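Local coordinates for protein pyruvate carboxylase n-terminal domain (Aquifex aeolicus, PDB 1ULZ) that forms the biotin carboxylase subunit of pyruvate carboxylase, an ATP-grasp family protein whose assembly holds two copies of the chain, at residues Y332-R337 against P393-A398; A386-W391 against A404-Y409. The protein carries 1 engineered substitution. All coordinates share one frame; numbering follows the deposited sequence.

Overall arrangement
Interactions 1 and 2 lie in the biotin carboxylase C-terminal domain, where the helix 395-407 packs on two neighbouring antiparallel strands of an eight-stranded sheet. Interaction 1 sets the start of that helix against strand 332-339; interaction 2 sets its later part, and the residues that follow, against strand 384-392. Their centres are about 10 Å apart. The strands are joined directly: Cys-336 N lies 2.9 Å from Leu-388 O and Ile-334 N lies 2.9 Å from Thr-390 O, both probable hydrogen bonds. Thr-390 of interaction 2 also links to the helix start, its OG1 making a weak hydrogen bond with Ala-398 O of interaction 1.

Interaction 1 of 2, residues Y332-R337 against P393-A398; sequences YAIECR and PTWDEA
A helix start packed on a strand of an antiparallel sheet makes this contact: Tyr-332 and Ile-334 of strand 332-339 meet the first turn of helix 395-407. The Tyr-332 ring lies against the backbone where the helix begins. Tyr-332 CD1 comes within 3.6 Å of Trp-395 N, in an oblique approach, while Pro-393 O sits at the ring edge, near its plane, 4.0 Å from Tyr-332 CD1. Thr-394 takes the N-cap position, and its O accepts the first helical bond from Ala-398 N (3.0 Å). Two residues further along the strand, on the same side of the sheet, Ile-334 extends toward the helix. Its CG1 is anti to the carbonyl carbon (chi1 -56°) and the chain runs on extended (chi2 171°), which carries the terminal methyl between two helix residues: Ile-334 CD1 is 3.8 Å from Ala-398 CB and 3.9 Å from Trp-395 CZ3. The Ile-334 side chain crosses that of Trp-395 at about a right angle. Ala-398 turns its methyl to the strand, with Ala-398 CB also 3.9 Å from Tyr-332 O. Beyond the contact the indole meets Phe-430 and touches Ile-240 of strand 235-241, while Tyr-332 also leans on Pro-242 and Leu-244. The helix that follows strand 384-392 thus packs across the neighbouring antiparallel strand 332-339, whose alternate residues Ala-333 and Glu-335 touch helix 296-303 on the other face: helix-on-sheet packing in the biotin carboxylase C-terminal domain.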
ATOM      1  N   TYR A 332       8.217 -10.525   2.586  1.00 20.08           N
ATOM      2  CA  TYR A 332       8.717 -10.454   1.220  1.00 19.84           C
ATOM      3  C   TYR A 332       7.884  -9.560   0.317  1.00 20.19           C
ATOM      4  O   TYR A 332       6.661  -9.466   0.460  1.00 20.02           O
ATOM      5  CB  TYR A 332       8.771 -11.850   0.599  1.00 20.88           C
ATOM      6  CG  TYR A 332       9.703 -12.787   1.317  1.00 24.59           C
ATOM      7  CD1 TYR A 332       9.293 -13.464   2.458  1.00 25.28           C
ATOM      8  CD2 TYR A 332      11.006 -12.975   0.868  1.00 24.99           C
ATOM      9  CE1 TYR A 332      10.155 -14.307   3.131  1.00 28.58           C
ATOM     10  CE2 TYR A 332      11.875 -13.814   1.533  1.00 27.17           C
ATOM     11  CZ  TYR A 332      11.443 -14.476   2.663  1.00 28.64           C
ATOM     12  OH  TYR A 332      12.303 -15.309   3.331  1.00 33.33           O
ATOM     13  N   ALA A 333       8.561  -8.913  -0.624  1.00 19.18           N
ATOM     14  CA  ALA A 333       7.895  -8.038  -1.575  1.00 19.87           C
ATOM     15  C   ALA A 333       8.279  -8.446  -2.988  1.00 20.04           C
ATOM     16  O   ALA A 333       9.430  -8.801  -3.256  1.00 20.33           O
ATOM     17  CB  ALA A 333       8.286  -6.587  -1.328  1.00 19.43           C
ATOM     18  N   ILE A 334       7.307  -8.394  -3.886  1.00 18.30           N
ATOM     19  CA  ILE A 334       7.534  -8.737  -5.276  1.00 18.62           C
ATOM     20  C   ILE A 334       7.079  -7.585  -6.153  1.00 18.38           C
ATOM     21  O   ILE A 334       6.067  -6.949  -5.866  1.00 18.99           O
ATOM     22  CB  ILE A 334       6.731  -9.980  -5.690  1.00 18.94           C
ATOM     23  CG1 ILE A 334       7.069 -11.158  -4.772  1.00 17.88           C
ATOM     24  CG2 ILE A 334       7.023 -10.313  -7.142  1.00 16.37           C
ATOM     25  CD1 ILE A 334       6.167 -12.357  -4.956  1.00 20.58           C
ATOM     26  N   GLU A 335       7.833  -7.308  -7.209  1.00 19.12           N
ATOM     27  CA  GLU A 335       7.456  -6.251  -8.143  1.00 20.09           C
ATOM     28  C   GLU A 335       7.455  -6.782  -9.570  1.00 20.52           C
ATOM     29  O   GLU A 335       8.428  -7.389 -10.021  1.00 19.71           O
ATOM     30  CB  GLU A 335       8.407  -5.048  -8.069  1.00 20.03           C
ATOM     31  CG  GLU A 335       8.022  -3.937  -9.050  1.00 20.22           C
ATOM     32  CD  GLU A 335       8.998  -2.768  -9.058  1.00 23.64           C
ATOM     33  OE1 GLU A 335      10.048  -2.870  -9.724  1.00 23.97           O
ATOM     34  OE2 GLU A 335       8.716  -1.746  -8.394  1.00 23.18           O
ATOM     35  N   CYS A 336       6.353  -6.545 -10.270  1.00 21.21           N
ATOM     36  CA  CYS A 336       6.205  -6.969 -11.651  1.00 21.12           C
ATOM     37  C   CYS A 336       6.064  -5.743 -12.536  1.00 22.17           C
ATOM     38  O   CYS A 336       5.299  -4.824 -12.225  1.00 21.24           O
ATOM     39  CB  CYS A 336       4.965  -7.837 -11.821  1.00 21.43           C
ATOM     40  SG  CYS A 336       5.012  -9.380 -10.936  1.00 24.38           S
ATOM     41  N   ARG A 337       6.796  -5.729 -13.642  1.00 20.68           N
ATOM     42  CA  ARG A 337       6.716  -4.609 -14.555  1.00 21.30           C
ATOM     43  C   ARG A 337       5.590  -4.809 -15.566  1.00 21.52           C
ATOM     44  O   ARG A 337       5.582  -5.765 -16.335  1.00 20.91           O
ATOM     45  CB  ARG A 337       8.060  -4.408 -15.263  1.00 23.31           C
ATOM     46  CG  ARG A 337       9.207  -4.291 -14.274  1.00 26.20           C
ATOM     47  CD  ARG A 337      10.388  -3.537 -14.840  1.00 30.45           C
ATOM     48  NE  ARG A 337      11.495  -3.500 -13.890  1.00 30.34           N
ATOM     49  CZ  ARG A 337      12.640  -2.865 -14.106  1.00 32.24           C
ATOM     50  NH1 ARG A 337      12.832  -2.205 -15.242  1.00 31.87           N
ATOM     51  NH2 ARG A 337      13.598  -2.896 -13.189  1.00 32.39           N
ATOM     52  N   PRO A 393       3.830 -11.681   4.537  1.00 22.93           N
ATOM     53  CA  PRO A 393       4.704 -12.274   5.559  1.00 22.98           C
ATOM     54  C   PRO A 393       5.614 -13.405   5.073  1.00 23.33           C
ATOM     55  O   PRO A 393       6.728 -13.577   5.572  1.00 22.56           O
ATOM     56  CB  PRO A 393       3.716 -12.768   6.618  1.00 23.84           C
ATOM     57  CG  PRO A 393       2.551 -11.846   6.456  1.00 25.49           C
ATOM     58  CD  PRO A 393       2.422 -11.748   4.961  1.00 22.99           C
ATOM     59  N   THR A 394       5.130 -14.176   4.110  1.00 22.65           N
ATOM     60  CA  THR A 394       5.893 -15.299   3.581  1.00 23.47           C
ATOM     61  C   THR A 394       5.940 -15.300   2.061  1.00 23.66           C
ATOM     62  O   THR A 394       5.101 -14.689   1.397  1.00 24.92           O
ATOM     63  CB  THR A 394       5.283 -16.631   4.028  1.00 23.45           C
ATOM     64  OG1 THR A 394       3.960 -16.748   3.489  1.00 22.90           O
ATOM     65  CG2 THR A 394       5.223 -16.708   5.540  1.00 22.62           C
ATOM     66  N   TRP A 395       6.917 -16.014   1.516  1.00 23.47           N
ATOM     67  CA  TRP A 395       7.091 -16.100   0.076  1.00 24.01           C
ATOM     68  C   TRP A 395       5.849 -16.562  -0.681  1.00 23.95           C
ATOM     69  O   TRP A 395       5.452 -15.934  -1.659  1.00 23.19           O
ATOM     70  CB  TRP A 395       8.254 -17.033  -0.263  1.00 23.44           C
ATOM     71  CG  TRP A 395       8.360 -17.317  -1.722  1.00 21.83           C
ATOM     72  CD1 TRP A 395       8.127 -18.510  -2.346  1.00 22.52           C
ATOM     73  CD2 TRP A 395       8.702 -16.382  -2.755  1.00 22.49           C
ATOM     74  NE1 TRP A 395       8.304 -18.375  -3.702  1.00 24.14           N
ATOM     75  CE2 TRP A 395       8.657 -17.079  -3.980  1.00 23.19           C
ATOM     76  CE3 TRP A 395       9.041 -15.023  -2.763  1.00 22.79           C
ATOM     77  CZ2 TRP A 395       8.937 -16.465  -5.200  1.00 21.69           C
ATOM     78  CZ3 TRP A 395       9.319 -14.415  -3.973  1.00 22.10           C
ATOM     79  CH2 TRP A 395       9.265 -15.137  -5.176  1.00 21.62           C
ATOM     80  N   ASP A 396       5.229 -17.654  -0.244  1.00 25.52           N
ATOM     81  CA  ASP A 396       4.060 -18.139  -0.966  1.00 26.70           C
ATOM     82  C   ASP A 396       2.879 -17.183  -0.917  1.00 25.25           C
ATOM     83  O   ASP A 396       2.146 -17.057  -1.899  1.00 24.92           O
ATOM     84  CB  ASP A 396       3.624 -19.522  -0.477  1.00 29.78           C
ATOM     85  CG  ASP A 396       2.601 -20.159  -1.408  1.00 33.88           C
ATOM     86  OD1 ASP A 396       1.390 -20.147  -1.088  1.00 34.55           O
ATOM     87  OD2 ASP A 396       3.013 -20.649  -2.484  1.00 36.53           O
ATOM     88  N   GLU A 397       2.696 -16.503   0.213  1.00 24.21           N
ATOM     89  CA  GLU A 397       1.603 -15.547   0.338  1.00 23.13           C
ATOM     90  C   GLU A 397       1.828 -14.350  -0.579  1.00 23.02           C
ATOM     91  O   GLU A 397       0.880 -13.795  -1.129  1.00 22.92           O
ATOM     92  CB  GLU A 397       1.479 -15.062   1.773  1.00 23.25           C
ATOM     93  CG  GLU A 397       1.219 -16.166   2.763  1.00 27.36           C
ATOM     94  CD  GLU A 397       0.983 -15.637   4.152  1.00 28.74           C
ATOM     95  OE1 GLU A 397      -0.170 -15.278   4.465  1.00 32.50           O
ATOM     96  OE2 GLU A 397       1.954 -15.561   4.926  1.00 30.15           O
ATOM     97  N   ALA A 398       3.088 -13.956  -0.735  1.00 23.19           N
ATOM     98  CA  ALA A 398       3.432 -12.825  -1.588  1.00 22.17           C
ATOM     99  C   ALA A 398       3.156 -13.197  -3.040  1.00 22.02           C
ATOM    100  O   ALA A 398       2.671 -12.378  -3.820  1.00 21.35           O
ATOM    101  CB  ALA A 398       4.899 -12.460  -1.404  1.00 21.61           C
TER

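Interaction 2 of 2, residues A386-W391 against A404-Y409; sequences AKLITW and AALETY. Unlike the reference sequence in segment 404-409: Ala-405 (reference Val).
Leu-388 projects from strand 384-392 and packs against Ala-405 and Leu-406 of helix 395-407 and against Tyr-409: helix-on-sheet packing within a strand-loop-helix unit, since this helix follows the strand directly. The branch doing the work is CD2. With CG anti to the backbone N (chi1 177°), Leu-388 reaches out from the sheet, and the next turn (chi2 62°) sets the methyl, so that Leu-388 CD2 lies 3.5 Å from Leu-406 CD2 and 3.8 Å from Ala-405 CB. The two leucine side chains cross obliquely. Ala-405, which departs from the reference sequence, presents only its CB, and Thr-390 CG2 makes a looser approach to Ala-405 CB at 4.3 Å. Tyr-409, past the helix, meets the same leucine branch: Leu-388 CD2 lies at the ring edge, near its plane, 4.2 Å from Tyr-409 CD1. Two residues earlier in the strand, Ala-386 CB comes within 3.2 Å of Tyr-409 OH, a close packing contact; the hydroxyl itself is hydrogen-bonded to the hydroxyl of Tyr-357. Val-367 also packs on Leu-388, and Leu-421, Ile-422 and Met-425 of helix 418-426 touch Leu-406. Glu-407 and Thr-408 also face the second subunit, where Glu-407 OE1 forms a salt bridge with Lys-22 of that chain and Thr-408 OG1 is hydrogen-bonded to its Arg-19. Within its own chain Thr-408 grips Ala-405 O twice from one face of the carbonyl plane: N at 3.1 Å and, tilted 29° from that plane, the hydroxyl OG1 at 2.8 Å.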
ATOM      1  N   ALA A 386       3.023   0.562 -15.620  1.00 21.82           N
ATOM      2  CA  ALA A 386       2.980   0.632 -14.166  1.00 21.89           C
ATOM      3  C   ALA A 386       3.895  -0.395 -13.512  1.00 21.12           C
ATOM      4  O   ALA A 386       4.377  -1.319 -14.159  1.00 20.84           O
ATOM      5  CB  ALA A 386       1.547   0.415 -13.679  1.00 19.70           C
ATOM      6  N   LYS A 387       4.140  -0.207 -12.222  1.00 19.78           N
ATOM      7  CA  LYS A 387       4.942  -1.138 -11.444  1.00 19.03           C
ATOM      8  C   LYS A 387       4.051  -1.610 -10.307  1.00 18.49           C
ATOM      9  O   LYS A 387       3.692  -0.828  -9.427  1.00 17.74           O
ATOM     10  CB  LYS A 387       6.192  -0.465 -10.873  1.00 17.09           C
ATOM     11  CG  LYS A 387       7.210  -0.058 -11.920  1.00 19.65           C
ATOM     12  CD  LYS A 387       8.511   0.408 -11.288  1.00 19.89           C
ATOM     13  CE  LYS A 387       8.303   1.595 -10.368  1.00 18.65           C
ATOM     14  NZ  LYS A 387       9.597   2.234 -10.002  1.00 21.50           N
ATOM     15  N   LEU A 388       3.684  -2.886 -10.346  1.00 17.87           N
ATOM     16  CA  LEU A 388       2.834  -3.479  -9.319  1.00 17.99           C
ATOM     17  C   LEU A 388       3.700  -4.193  -8.285  1.00 18.11           C
ATOM     18  O   LEU A 388       4.485  -5.078  -8.626  1.00 17.50           O
ATOM     19  CB  LEU A 388       1.862  -4.473  -9.957  1.00 16.86           C
ATOM     20  CG  LEU A 388       0.935  -5.235  -9.012  1.00 18.05           C
ATOM     21  CD1 LEU A 388       0.020  -4.260  -8.263  1.00 17.56           C
ATOM     22  CD2 LEU A 388       0.121  -6.233  -9.822  1.00 16.84           C
ATOM     23  N   ILE A 389       3.555  -3.799  -7.025  1.00 19.45           N
ATOM     24  CA  ILE A 389       4.330  -4.383  -5.938  1.00 19.52           C
ATOM     25  C   ILE A 389       3.417  -4.925  -4.839  1.00 20.20           C
ATOM     26  O   ILE A 389       2.500  -4.236  -4.392  1.00 20.81           O
ATOM     27  CB  ILE A 389       5.279  -3.333  -5.307  1.00 19.34           C
ATOM     28  CG1 ILE A 389       6.129  -2.671  -6.390  1.00 18.22           C
ATOM     29  CG2 ILE A 389       6.174  -3.992  -4.261  1.00 19.08           C
ATOM     30  CD1 ILE A 389       5.657  -1.299  -6.773  1.00 17.62           C
ATOM     31  N   THR A 390       3.667  -6.160  -4.412  1.00 20.20           N
ATOM     32  CA  THR A 390       2.873  -6.779  -3.355  1.00 20.95           C
ATOM     33  C   THR A 390       3.762  -7.250  -2.206  1.00 22.70           C
ATOM     34  O   THR A 390       4.868  -7.751  -2.427  1.00 22.53           O
ATOM     35  CB  THR A 390       2.063  -8.001  -3.870  1.00 21.43           C
ATOM     36  OG1 THR A 390       2.956  -8.983  -4.419  1.00 21.81           O
ATOM     37  CG2 THR A 390       1.053  -7.566  -4.927  1.00 20.00           C
ATOM     38  N   TRP A 391       3.276  -7.077  -0.981  1.00 22.19           N
ATOM     39  CA  TRP A 391       4.015  -7.502   0.207  1.00 22.21           C
ATOM     40  C   TRP A 391       3.195  -8.512   1.012  1.00 21.44           C
ATOM     41  O   TRP A 391       1.973  -8.417   1.072  1.00 20.99           O
ATOM     42  CB  TRP A 391       4.335  -6.302   1.106  1.00 22.07           C
ATOM     43  CG  TRP A 391       5.014  -6.709   2.376  1.00 21.97           C
ATOM     44  CD1 TRP A 391       6.359  -6.819   2.584  1.00 22.01           C
ATOM     45  CD2 TRP A 391       4.383  -7.186   3.573  1.00 22.12           C
ATOM     46  NE1 TRP A 391       6.604  -7.342   3.831  1.00 22.11           N
ATOM     47  CE2 TRP A 391       5.409  -7.579   4.457  1.00 22.28           C
ATOM     48  CE3 TRP A 391       3.050  -7.328   3.980  1.00 22.26           C
ATOM     49  CZ2 TRP A 391       5.144  -8.102   5.723  1.00 21.77           C
ATOM     50  CZ3 TRP A 391       2.790  -7.848   5.233  1.00 22.46           C
ATOM     51  CH2 TRP A 391       3.831  -8.229   6.090  1.00 23.26           C
ATOM     52  N   ALA A 404      -3.184 -12.572  -7.577  1.00 19.07           N
ATOM     53  CA  ALA A 404      -4.541 -12.070  -7.359  1.00 18.62           C
ATOM     54  C   ALA A 404      -4.661 -10.615  -7.814  1.00 17.04           C
ATOM     55  O   ALA A 404      -5.679 -10.210  -8.359  1.00 18.13           O
ATOM     56  CB  ALA A 404      -4.928 -12.198  -5.880  1.00 16.88           C
ATOM     57  N   ALA A 405      -3.616  -9.831  -7.581  1.00 17.34           N
ATOM     58  CA  ALA A 405      -3.612  -8.432  -7.994  1.00 16.74           C
ATOM     59  C   ALA A 405      -3.561  -8.365  -9.525  1.00 17.09           C
ATOM     60  O   ALA A 405      -4.322  -7.626 -10.148  1.00 18.80           O
ATOM     61  CB  ALA A 405      -2.411  -7.710  -7.387  1.00 16.65           C
ATOM     62  N   LEU A 406      -2.665  -9.148 -10.121  1.00 17.15           N
ATOM     63  CA  LEU A 406      -2.517  -9.189 -11.576  1.00 17.57           C
ATOM     64  C   LEU A 406      -3.809  -9.625 -12.267  1.00 17.22           C
ATOM     65  O   LEU A 406      -4.190  -9.056 -13.281  1.00 17.02           O
ATOM     66  CB  LEU A 406      -1.378 -10.141 -11.972  1.00 16.52           C
ATOM     67  CG  LEU A 406       0.048  -9.664 -11.657  1.00 17.12           C
ATOM     68  CD1 LEU A 406       1.046 -10.799 -11.862  1.00 16.16           C
ATOM     69  CD2 LEU A 406       0.391  -8.481 -12.541  1.00 13.64           C
ATOM     70  N   GLU A 407      -4.480 -10.633 -11.709  1.00 18.72           N
ATOM     71  CA  GLU A 407      -5.722 -11.132 -12.285  1.00 20.20           C
ATOM     72  C   GLU A 407      -6.845 -10.089 -12.243  1.00 21.46           C
ATOM     73  O   GLU A 407      -7.817 -10.198 -12.978  1.00 21.83           O
ATOM     74  CB  GLU A 407      -6.170 -12.425 -11.571  1.00 21.72           C
ATOM     75  CG  GLU A 407      -5.215 -13.611 -11.778  1.00 23.53           C
ATOM     76  CD  GLU A 407      -5.677 -14.895 -11.105  1.00 25.30           C
ATOM     77  OE1 GLU A 407      -6.438 -14.826 -10.120  1.00 26.25           O
ATOM     78  OE2 GLU A 407      -5.258 -15.985 -11.551  1.00 27.81           O
ATOM     79  N   THR A 408      -6.706  -9.072 -11.397  1.00 21.08           N
ATOM     80  CA  THR A 408      -7.740  -8.044 -11.302  1.00 20.54           C
ATOM     81  C   THR A 408      -7.340  -6.736 -11.979  1.00 21.78           C
ATOM     82  O   THR A 408      -8.087  -5.762 -11.937  1.00 20.36           O
ATOM     83  CB  THR A 408      -8.082  -7.721  -9.833  1.00 21.30           C
ATOM     84  OG1 THR A 408      -6.933  -7.155  -9.186  1.00 21.29           O
ATOM     85  CG2 THR A 408      -8.508  -8.977  -9.094  1.00 19.68           C
ATOM     86  N   TYR A 409      -6.165  -6.719 -12.603  1.00 21.43           N
ATOM     87  CA  TYR A 409      -5.660  -5.516 -13.266  1.00 22.61           C
ATOM     88  C   TYR A 409      -6.164  -5.442 -14.702  1.00 23.83           C
ATOM     89  O   TYR A 409      -5.621  -6.106 -15.586  1.00 25.54           O
ATOM     90  CB  TYR A 409      -4.128  -5.536 -13.253  1.00 20.89           C
ATOM     91  CG  TYR A 409      -3.442  -4.181 -13.215  1.00 20.95           C
ATOM     92  CD1 TYR A 409      -2.221  -4.031 -12.564  1.00 21.29           C
ATOM     93  CD2 TYR A 409      -3.997  -3.066 -13.824  1.00 21.75           C
ATOM     94  CE1 TYR A 409      -1.572  -2.813 -12.516  1.00 22.48           C
ATOM     95  CE2 TYR A 409      -3.348  -1.830 -13.785  1.00 22.06           C
ATOM     96  CZ  TYR A 409      -2.136  -1.716 -13.123  1.00 23.38           C
ATOM     97  OH  TYR A 409      -1.485  -0.508 -13.057  1.00 22.25           O
TER